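Local coordinates for protein beta-lactamase Mb2281c (Mycobacterium bovis, PDB 3I7J) that probably hydrolyses beta-lactams or related amides and esters as a serine hydrolase of the beta-lactamase family, at residues A[161-166]-A[172-177]; A[44-49]-A[117-122]; A[250-253]-A[259-262]. One frame throughout, in Å; residues are numbered along the deposited sequence.

Contact 1: residues A[161-166]-A[172-177]; sequences GDLLRP and QMHADA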
loop_
_atom_site.group_PDB
_atom_site.type_symbol
_atom_site.label_atom_id
_atom_site.label_comp_id
_atom_site.label_asym_id
_atom_site.label_seq_id
_atom_site.Cartn_x
_atom_site.Cartn_y
_atom_site.Cartn_z
ATOM N N GLY A 161 1.188 12.199 1.203
ATOM C CA GLY A 161 1.097 13.455 0.482
ATOM C C GLY A 161 1.342 13.232 -1.000
ATOM O O GLY A 161 0.693 13.833 -1.859
ATOM N N ASP A 162 2.282 12.344 -1.300
ATOM C CA ASP A 162 2.623 12.029 -2.678
ATOM C C ASP A 162 1.474 11.257 -3.328
ATOM O O ASP A 162 1.265 11.340 -4.539
ATOM C CB ASP A 162 3.907 11.197 -2.714
ATOM C CG ASP A 162 4.484 11.079 -4.103
ATOM O OD1 ASP A 162 4.896 12.114 -4.660
ATOM O OD2 ASP A 162 4.529 9.956 -4.641
ATOM N N LEU A 163 0.724 10.512 -2.522
ATOM C CA LEU A 163 -0.406 9.738 -3.046
ATOM C C LEU A 163 -1.639 10.616 -3.281
ATOM O O LEU A 163 -2.545 10.249 -4.026
ATOM C CB LEU A 163 -0.756 8.602 -2.077
ATOM C CG LEU A 163 0.351 7.569 -1.846
ATOM C CD1 LEU A 163 -0.116 6.487 -0.863
ATOM C CD2 LEU A 163 0.729 6.943 -3.179
ATOM N N LEU A 164 -1.647 11.783 -2.647
ATOM C CA LEU A 164 -2.747 12.736 -2.744
ATOM C C LEU A 164 -2.496 13.688 -3.913
ATOM O O LEU A 164 -3.408 14.021 -4.669
ATOM C CB LEU A 164 -2.831 13.504 -1.427
ATOM C CG LEU A 164 -4.162 13.810 -0.736
ATOM C CD1 LEU A 164 -5.131 12.649 -0.829
ATOM C CD2 LEU A 164 -3.868 14.155 0.725
ATOM N N ARG A 165 -1.243 14.116 -4.038
ATOM C CA ARG A 165 -0.775 15.017 -5.096
ATOM C C ARG A 165 0.547 14.425 -5.589
ATOM O O ARG A 165 1.612 14.784 -5.098
ATOM C CB ARG A 165 -0.527 16.420 -4.525
ATOM C CG ARG A 165 -1.783 17.142 -4.061
ATOM C CD ARG A 165 -2.682 17.458 -5.243
ATOM N NE ARG A 165 -3.884 18.200 -4.851
ATOM C CZ ARG A 165 -4.956 17.651 -4.291
ATOM N NH1 ARG A 165 -4.989 16.343 -4.052
ATOM N NH2 ARG A 165 -5.993 18.411 -3.975
ATOM N N PRO A 166 0.492 13.518 -6.574
ATOM C CA PRO A 166 1.687 12.866 -7.123
ATOM C C PRO A 166 2.840 13.769 -7.518
ATOM O O PRO A 166 2.656 14.745 -8.237
ATOM C CB PRO A 166 1.133 12.080 -8.308
ATOM C CG PRO A 166 -0.059 12.891 -8.722
ATOM C CD PRO A 166 -0.687 13.207 -7.399
ATOM N N GLN A 172 -0.335 11.057 -14.687
ATOM C CA GLN A 172 -0.884 9.969 -15.498
ATOM C C GLN A 172 -0.566 8.590 -14.921
ATOM O O GLN A 172 -1.416 7.702 -14.910
ATOM C CB GLN A 172 -0.362 10.041 -16.937
ATOM C CG GLN A 172 -0.971 8.977 -17.848
ATOM C CD GLN A 172 -2.480 8.872 -17.670
ATOM O OE1 GLN A 172 -3.196 9.874 -17.755
ATOM N NE2 GLN A 172 -2.971 7.658 -17.415
HETATM N N MSE A 173 0.667 8.406 -14.467
HETATM C CA MSE A 173 1.061 7.137 -13.880
HETATM C C MSE A 173 0.236 6.921 -12.604
HETATM O O MSE A 173 -0.306 5.838 -12.377
HETATM C CB MSE A 173 2.560 7.149 -13.557
HETATM C CG MSE A 173 3.024 5.998 -12.661
HETATM SE SE MSE A 173 2.646 4.247 -13.393
HETATM C CE MSE A 173 4.306 3.945 -14.329
ATOM N N HIS A 174 0.118 7.963 -11.785
ATOM C CA HIS A 174 -0.640 7.846 -10.538
ATOM C C HIS A 174 -2.108 7.538 -10.793
ATOM O O HIS A 174 -2.728 6.772 -10.049
ATOM C CB HIS A 174 -0.521 9.117 -9.693
ATOM C CG HIS A 174 -1.252 9.040 -8.387
ATOM N ND1 HIS A 174 -2.508 9.578 -8.199
ATOM C CD2 HIS A 174 -0.912 8.464 -7.209
ATOM C CE1 HIS A 174 -2.908 9.340 -6.963
ATOM N NE2 HIS A 174 -1.957 8.664 -6.341
ATOM N N ALA A 175 -2.662 8.143 -11.836
ATOM C CA ALA A 175 -4.051 7.896 -12.190
ATOM C C ALA A 175 -4.173 6.424 -12.585
ATOM O O ALA A 175 -5.123 5.740 -12.204
ATOM C CB ALA A 175 -4.465 8.788 -13.356
ATOM N N ASP A 176 -3.196 5.946 -13.346
ATOM C CA ASP A 176 -3.180 4.563 -13.795
ATOM C C ASP A 176 -2.993 3.604 -12.614
ATOM O O ASP A 176 -3.671 2.587 -12.520
ATOM C CB ASP A 176 -2.059 4.367 -14.823
ATOM C CG ASP A 176 -2.032 2.959 -15.405
ATOM O OD1 ASP A 176 -1.514 2.778 -16.522
ATOM O OD2 ASP A 176 -2.520 2.028 -14.745
ATOM N N ALA A 177 -2.074 3.943 -11.715
ATOM C CA ALA A 177 -1.794 3.122 -10.552
ATOM C C ALA A 177 -2.991 3.051 -9.612
ATOM O O ALA A 177 -3.131 2.094 -8.857
ATOM C CB ALA A 177 -0.580 3.667 -9.808
#

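Contact 2: residues A[44-49]-A[117-122]; sequences PLVARA and IEFGRY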
loop_
_atom_site.group_PDB
_atom_site.type_symbol
_atom_site.label_atom_id
_atom_site.label_comp_id
_atom_site.label_asym_id
_atom_site.label_seq_id
_atom_site.Cartn_x
_atom_site.Cartn_y
_atom_site.Cartn_z
ATOM N N PRO A 44 2.893 -0.609 -0.835
ATOM C CA PRO A 44 2.692 0.669 -1.528
ATOM C C PRO A 44 4.024 1.372 -1.814
ATOM O O PRO A 44 4.173 2.058 -2.832
ATOM C CB PRO A 44 1.807 1.456 -0.557
ATOM C CG PRO A 44 1.039 0.368 0.148
ATOM C CD PRO A 44 2.127 -0.654 0.421
ATOM N N LEU A 45 4.995 1.190 -0.923
ATOM C CA LEU A 45 6.306 1.812 -1.099
ATOM C C LEU A 45 7.032 1.163 -2.276
ATOM O O LEU A 45 7.592 1.851 -3.135
ATOM C CB LEU A 45 7.145 1.670 0.178
ATOM C CG LEU A 45 6.619 2.341 1.451
ATOM C CD1 LEU A 45 7.554 2.025 2.608
ATOM C CD2 LEU A 45 6.534 3.858 1.252
ATOM N N VAL A 46 7.021 -0.165 -2.314
ATOM C CA VAL A 46 7.677 -0.896 -3.387
ATOM C C VAL A 46 6.957 -0.623 -4.701
ATOM O O VAL A 46 7.596 -0.463 -5.746
ATOM C CB VAL A 46 7.686 -2.421 -3.098
ATOM C CG1 VAL A 46 8.242 -3.187 -4.291
ATOM C CG2 VAL A 46 8.527 -2.703 -1.859
ATOM N N ALA A 47 5.630 -0.568 -4.649
ATOM C CA ALA A 47 4.837 -0.298 -5.848
ATOM C C ALA A 47 5.190 1.071 -6.432
ATOM O O ALA A 47 5.311 1.222 -7.650
ATOM C CB ALA A 47 3.359 -0.343 -5.520
ATOM N N ARG A 48 5.355 2.067 -5.565
ATOM C CA ARG A 48 5.681 3.401 -6.048
ATOM C C ARG A 48 7.074 3.401 -6.666
ATOM O O ARG A 48 7.340 4.122 -7.635
ATOM C CB ARG A 48 5.613 4.422 -4.917
ATOM C CG ARG A 48 5.622 5.863 -5.403
ATOM C CD ARG A 48 4.427 6.127 -6.293
ATOM N NE ARG A 48 3.831 7.433 -6.042
ATOM C CZ ARG A 48 2.611 7.767 -6.438
ATOM N NH1 ARG A 48 2.137 8.975 -6.179
ATOM N NH2 ARG A 48 1.865 6.881 -7.092
ATOM N N ALA A 49 7.961 2.588 -6.101
ATOM C CA ALA A 49 9.320 2.475 -6.615
ATOM C C ALA A 49 9.271 1.831 -8.005
ATOM O O ALA A 49 9.995 2.244 -8.917
ATOM C CB ALA A 49 10.170 1.635 -5.670
ATOM N N ILE A 117 20.676 -1.528 -9.794
ATOM C CA ILE A 117 20.753 -1.025 -8.426
ATOM C C ILE A 117 20.072 -1.956 -7.423
ATOM O O ILE A 117 18.973 -2.450 -7.675
ATOM C CB ILE A 117 20.096 0.357 -8.327
ATOM C CG1 ILE A 117 20.742 1.300 -9.347
ATOM C CG2 ILE A 117 20.236 0.901 -6.915
ATOM C CD1 ILE A 117 20.098 2.669 -9.415
ATOM N N GLU A 118 20.721 -2.194 -6.284
ATOM C CA GLU A 118 20.145 -3.071 -5.264
ATOM C C GLU A 118 18.773 -2.499 -4.911
ATOM O O GLU A 118 18.645 -1.305 -4.632
ATOM C CB GLU A 118 21.065 -3.135 -4.042
ATOM C CG GLU A 118 20.634 -4.164 -3.010
ATOM C CD GLU A 118 19.657 -3.597 -2.015
ATOM O OE1 GLU A 118 18.794 -4.351 -1.513
ATOM O OE2 GLU A 118 19.766 -2.387 -1.725
ATOM N N PHE A 119 17.748 -3.347 -4.921
ATOM C CA PHE A 119 16.401 -2.853 -4.675
ATOM C C PHE A 119 16.184 -1.978 -3.452
ATOM O O PHE A 119 15.483 -0.973 -3.540
ATOM C CB PHE A 119 15.368 -3.980 -4.653
ATOM C CG PHE A 119 13.959 -3.467 -4.729
ATOM C CD1 PHE A 119 13.481 -2.902 -5.907
ATOM C CD2 PHE A 119 13.150 -3.440 -3.602
ATOM C CE1 PHE A 119 12.223 -2.310 -5.956
ATOM C CE2 PHE A 119 11.891 -2.850 -3.638
ATOM C CZ PHE A 119 11.432 -2.284 -4.817
ATOM N N GLY A 120 16.751 -2.357 -2.313
ATOM C CA GLY A 120 16.581 -1.537 -1.130
ATOM C C GLY A 120 17.103 -0.136 -1.395
ATOM O O GLY A 120 16.481 0.857 -1.021
ATOM N N ARG A 121 18.255 -0.056 -2.053
ATOM C CA ARG A 121 18.857 1.226 -2.375
ATOM C C ARG A 121 18.057 1.930 -3.457
ATOM O O ARG A 121 17.969 3.153 -3.466
ATOM C CB ARG A 121 20.304 1.029 -2.832
ATOM C CG ARG A 121 20.983 2.285 -3.345
ATOM C CD ARG A 121 22.369 1.956 -3.868
ATOM N NE ARG A 121 23.040 3.115 -4.443
ATOM C CZ ARG A 121 24.278 3.095 -4.927
ATOM N NH1 ARG A 121 24.978 1.968 -4.907
ATOM N NH2 ARG A 121 24.823 4.202 -5.419
ATOM N N TYR A 122 17.470 1.163 -4.370
ATOM C CA TYR A 122 16.675 1.759 -5.432
ATOM C C TYR A 122 15.441 2.427 -4.832
ATOM O O TYR A 122 15.050 3.523 -5.243
ATOM C CB TYR A 122 16.230 0.706 -6.450
ATOM C CG TYR A 122 15.485 1.318 -7.616
ATOM C CD1 TYR A 122 16.176 1.813 -8.723
ATOM C CD2 TYR A 122 14.097 1.493 -7.569
ATOM C CE1 TYR A 122 15.512 2.474 -9.747
ATOM C CE2 TYR A 122 13.421 2.154 -8.593
ATOM C CZ TYR A 122 14.138 2.644 -9.674
ATOM O OH TYR A 122 13.494 3.328 -10.671
#

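Contact 3: residues A[250-253]-A[259-262]; sequences RDFG and LWPA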
loop_
_atom_site.group_PDB
_atom_site.type_symbol
_atom_site.label_atom_id
_atom_site.label_comp_id
_atom_site.label_asym_id
_atom_site.label_seq_id
_atom_site.Cartn_x
_atom_site.Cartn_y
_atom_site.Cartn_z
ATOM N N ARG A 250 0.566 -3.886 17.559
ATOM C CA ARG A 250 -0.194 -5.112 17.773
ATOM C C ARG A 250 -0.595 -5.698 16.426
ATOM O O ARG A 250 -1.197 -5.014 15.597
ATOM C CB ARG A 250 -1.449 -4.850 18.606
ATOM C CG ARG A 250 -2.182 -6.131 18.989
ATOM C CD ARG A 250 -3.423 -5.867 19.833
ATOM N NE ARG A 250 -4.111 -7.111 20.155
ATOM C CZ ARG A 250 -5.265 -7.188 20.809
ATOM N NH1 ARG A 250 -5.877 -6.086 21.222
ATOM N NH2 ARG A 250 -5.812 -8.371 21.048
ATOM N N ASP A 251 -0.261 -6.965 16.212
ATOM C CA ASP A 251 -0.585 -7.625 14.960
ATOM C C ASP A 251 -2.085 -7.607 14.689
ATOM O O ASP A 251 -2.891 -7.643 15.616
ATOM C CB ASP A 251 -0.076 -9.072 14.965
ATOM C CG ASP A 251 1.438 -9.161 15.007
ATOM O OD1 ASP A 251 2.115 -8.231 14.519
ATOM O OD2 ASP A 251 1.964 -10.172 15.520
ATOM N N PHE A 252 -2.441 -7.539 13.409
ATOM C CA PHE A 252 -3.832 -7.519 12.966
ATOM C C PHE A 252 -4.615 -8.675 13.575
ATOM O O PHE A 252 -4.089 -9.776 13.709
ATOM C CB PHE A 252 -3.883 -7.634 11.447
ATOM C CG PHE A 252 -5.270 -7.624 10.884
ATOM C CD1 PHE A 252 -5.987 -6.444 10.802
ATOM C CD2 PHE A 252 -5.862 -8.792 10.428
ATOM C CE1 PHE A 252 -7.278 -6.428 10.269
ATOM C CE2 PHE A 252 -7.155 -8.785 9.893
ATOM C CZ PHE A 252 -7.857 -7.603 9.815
ATOM N N GLY A 253 -5.875 -8.427 13.924
ATOM C CA GLY A 253 -6.712 -9.465 14.509
ATOM C C GLY A 253 -8.152 -8.989 14.634
ATOM O O GLY A 253 -8.504 -7.941 14.091
ATOM N N LEU A 259 -12.704 -1.281 15.075
ATOM C CA LEU A 259 -11.986 -0.042 15.352
ATOM C C LEU A 259 -11.452 0.657 14.109
ATOM O O LEU A 259 -11.587 1.878 13.967
ATOM C CB LEU A 259 -10.829 -0.298 16.320
ATOM C CG LEU A 259 -11.179 -0.827 17.710
ATOM C CD1 LEU A 259 -9.913 -0.907 18.551
ATOM C CD2 LEU A 259 -12.193 0.095 18.378
ATOM N N TRP A 260 -10.842 -0.097 13.205
ATOM C CA TRP A 260 -10.292 0.523 12.006
ATOM C C TRP A 260 -11.339 1.270 11.190
ATOM O O TRP A 260 -11.132 2.415 10.820
ATOM C CB TRP A 260 -9.549 -0.526 11.175
ATOM C CG TRP A 260 -8.202 -0.853 11.774
ATOM C CD1 TRP A 260 -7.719 -0.444 12.990
ATOM C CD2 TRP A 260 -7.158 -1.622 11.169
ATOM N NE1 TRP A 260 -6.436 -0.908 13.171
ATOM C CE2 TRP A 260 -6.066 -1.629 12.067
ATOM C CE3 TRP A 260 -7.035 -2.300 9.952
ATOM C CZ2 TRP A 260 -4.868 -2.292 11.782
ATOM C CZ3 TRP A 260 -5.843 -2.962 9.669
ATOM C CH2 TRP A 260 -4.776 -2.948 10.578
ATOM N N PRO A 261 -12.482 0.633 10.909
ATOM C CA PRO A 261 -13.526 1.311 10.132
ATOM C C PRO A 261 -14.081 2.524 10.895
ATOM O O PRO A 261 -14.373 3.568 10.307
ATOM C CB PRO A 261 -14.580 0.219 9.946
ATOM C CG PRO A 261 -13.758 -1.046 9.962
ATOM C CD PRO A 261 -12.810 -0.791 11.098
ATOM N N ALA A 262 -14.212 2.379 12.210
ATOM C CA ALA A 262 -14.736 3.445 13.049
ATOM C C ALA A 262 -13.863 4.689 13.047
ATOM O O ALA A 262 -14.373 5.804 12.933
ATOM C CB ALA A 262 -14.919 2.943 14.487
#

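Contact 1: residues A[161-166]-A[172-177]
Pro-166 and His-174 make the apolar part of this contact, crossing at about a right angle. Pro-166 CB lies 3.7 Å from His-174 CB and also touches CG of the imidazole. Pro-166 CG touches the same two atoms, nearest His-174 CB at 3.9 Å. Pro-166 CD sits 4.1 Å above one face of the His-174 ring, offset toward the rim. His-174 holds CG anti to its backbone N (chi1 -179°), which carries the ring out of helix 171-177 toward the preceding helix.

Helix 153-164 ends here, and the chain turns through a short linker into helix 171-177. The two consecutive helices thus touch near their junction, in the beta-lactamase family domain. Leu-163 and Leu-164 of the first helix also pack on Val-236 of strand 232-237.

The polar approach lies at the far end of the ring. Leu-163 O comes within 2.9 Å of His-174 NE2 and 3.1 Å of His-174 CE1, oblique to the imidazole.

Two other polar groups lie at the helix end. Arg-165 NH1 donates to Leu-164 O at 2.9 Å, from above the carbonyl plane but within the plane of its own guanidinium group. Arg-165 NH2 forms a salt bridge with Asp-241. Asp-162 OD1 accepts from the backbone N of both Ser-167 and Thr-168, which ties the linker back to the helix it leaves.

Contact 2: residues A[44-49]-A[117-122]
Val-46 and Ala-49 meet Phe-119 and Tyr-122 in a buried, mainly apolar helix-to-helix contact. It joins the first half of helix 42-56 to the start of helix 119-131, in the helical part of the fold. The far end of the Phe-119 ring does most of the touching. Phe-119 CZ lies 3.4 Å from Val-46 CG1, and Phe-119 CE2 lies 3.8 Å from Val-46 CG2. The ring therefore meets both valine branches, and the two side chains cross at about a right angle. Phe-119 CZ also reaches Ala-49 CB at 4.2 Å. A chi1 of -166° turns the Phe-119 ring away from its own N and across to helix 42-56. Tyr-122 approaches differently: Ala-49 O lies in its ring plane, 3.4 Å from Tyr-122 CE2 at the edge. The phenol OH hydrogen-bonds Glu-56 OE1, further along helix 42-56. At the N-cap of helix 119-131, Glu-118 OE1 accepts from Gly-120 N and OE2 from Arg-121 N, each donor standing out of the carboxylate plane. Helix 101-115 adds a further wall: Phe-119 packs on Ala-108 and Gln-112, and Tyr-122 on Val-111. Ala-49 also touches Leu-123 and Val-127 of helix 119-131.

Contact 3: residues A[250-253]-A[259-262]
Phe-252 and Trp-260 carry this contact between them, and each buries a similar area against the other. Phe-252 lies in the loop that leads from strand 242-248 to helix 256-271. Trp-260 stands on the first half of that helix. The contact is therefore local in sequence, folding the strand-to-helix connection back on the helix it feeds.

Atoms CD1 and CE1 of Phe-252 do the touching. Phe-252 CD1 lies 3.7 Å from Trp-260 CZ3 and equally far from Trp-260 CH2. Phe-252 CE1 lies 3.8 Å from Trp-260 CZ3 and 4.1 Å from Trp-260 CE3. On the tryptophan, the six-membered ring meets the phenylalanine, not the pyrrole part. The planes of the two rings are inclined to each other, an oblique pairing.

The two side chains start far apart: Phe-252 CA and Trp-260 CA are 10.4 Å from each other. Phe-252 closes the gap by extending its ring directly opposite its own N (chi1 180°). In Trp-260, CG is anti to the carbonyl carbon (chi1 -76°), and the indole reaches toward the loop. The helix is kinked just after it, where Pro-261 N, a proline nitrogen with no N-H to give, makes no bond to the preceding turn.

Both rings have further aromatic neighbours on the antiparallel sheet. Phe-252 meets Phe-227 of strand 224-228, and Trp-260 packs edge-to-face with Phe-233 of strand 232-237. Trp-260 also meets the ring of Trp-10.

The chemistry across the contact is apolar and aromatic. It implies cohesion by dispersion between the two rings, with Trp-260 the buried partner, and without charge pairing between the two segments.

In the fold
Arg-48 couples contacts 1 and 2, whose centres are 16 Å apart. It stands on the helix of contact 2, and Arg-48 NE forms a salt bridge with Asp-162 OD2 (3.0 Å). Arg-48 NH2 packs 3.2 Å from His-174 CD2, and Leu-163 and Pro-166 also touch the guanidinium group. Helix 42-56 thus bridges the two. At its start lies an SxxK pattern: Ser-40 and Lys-43, with Tyr-99, probably mark the active site, as in serine beta-lactamases. Val-46 of contact 2 is close to these residues without touching them. Contact 3 stands apart, on the opposite side of the chain's centre. Its nearest atoms are about 15 Å from contact 1 and about 12 Å from contact 2.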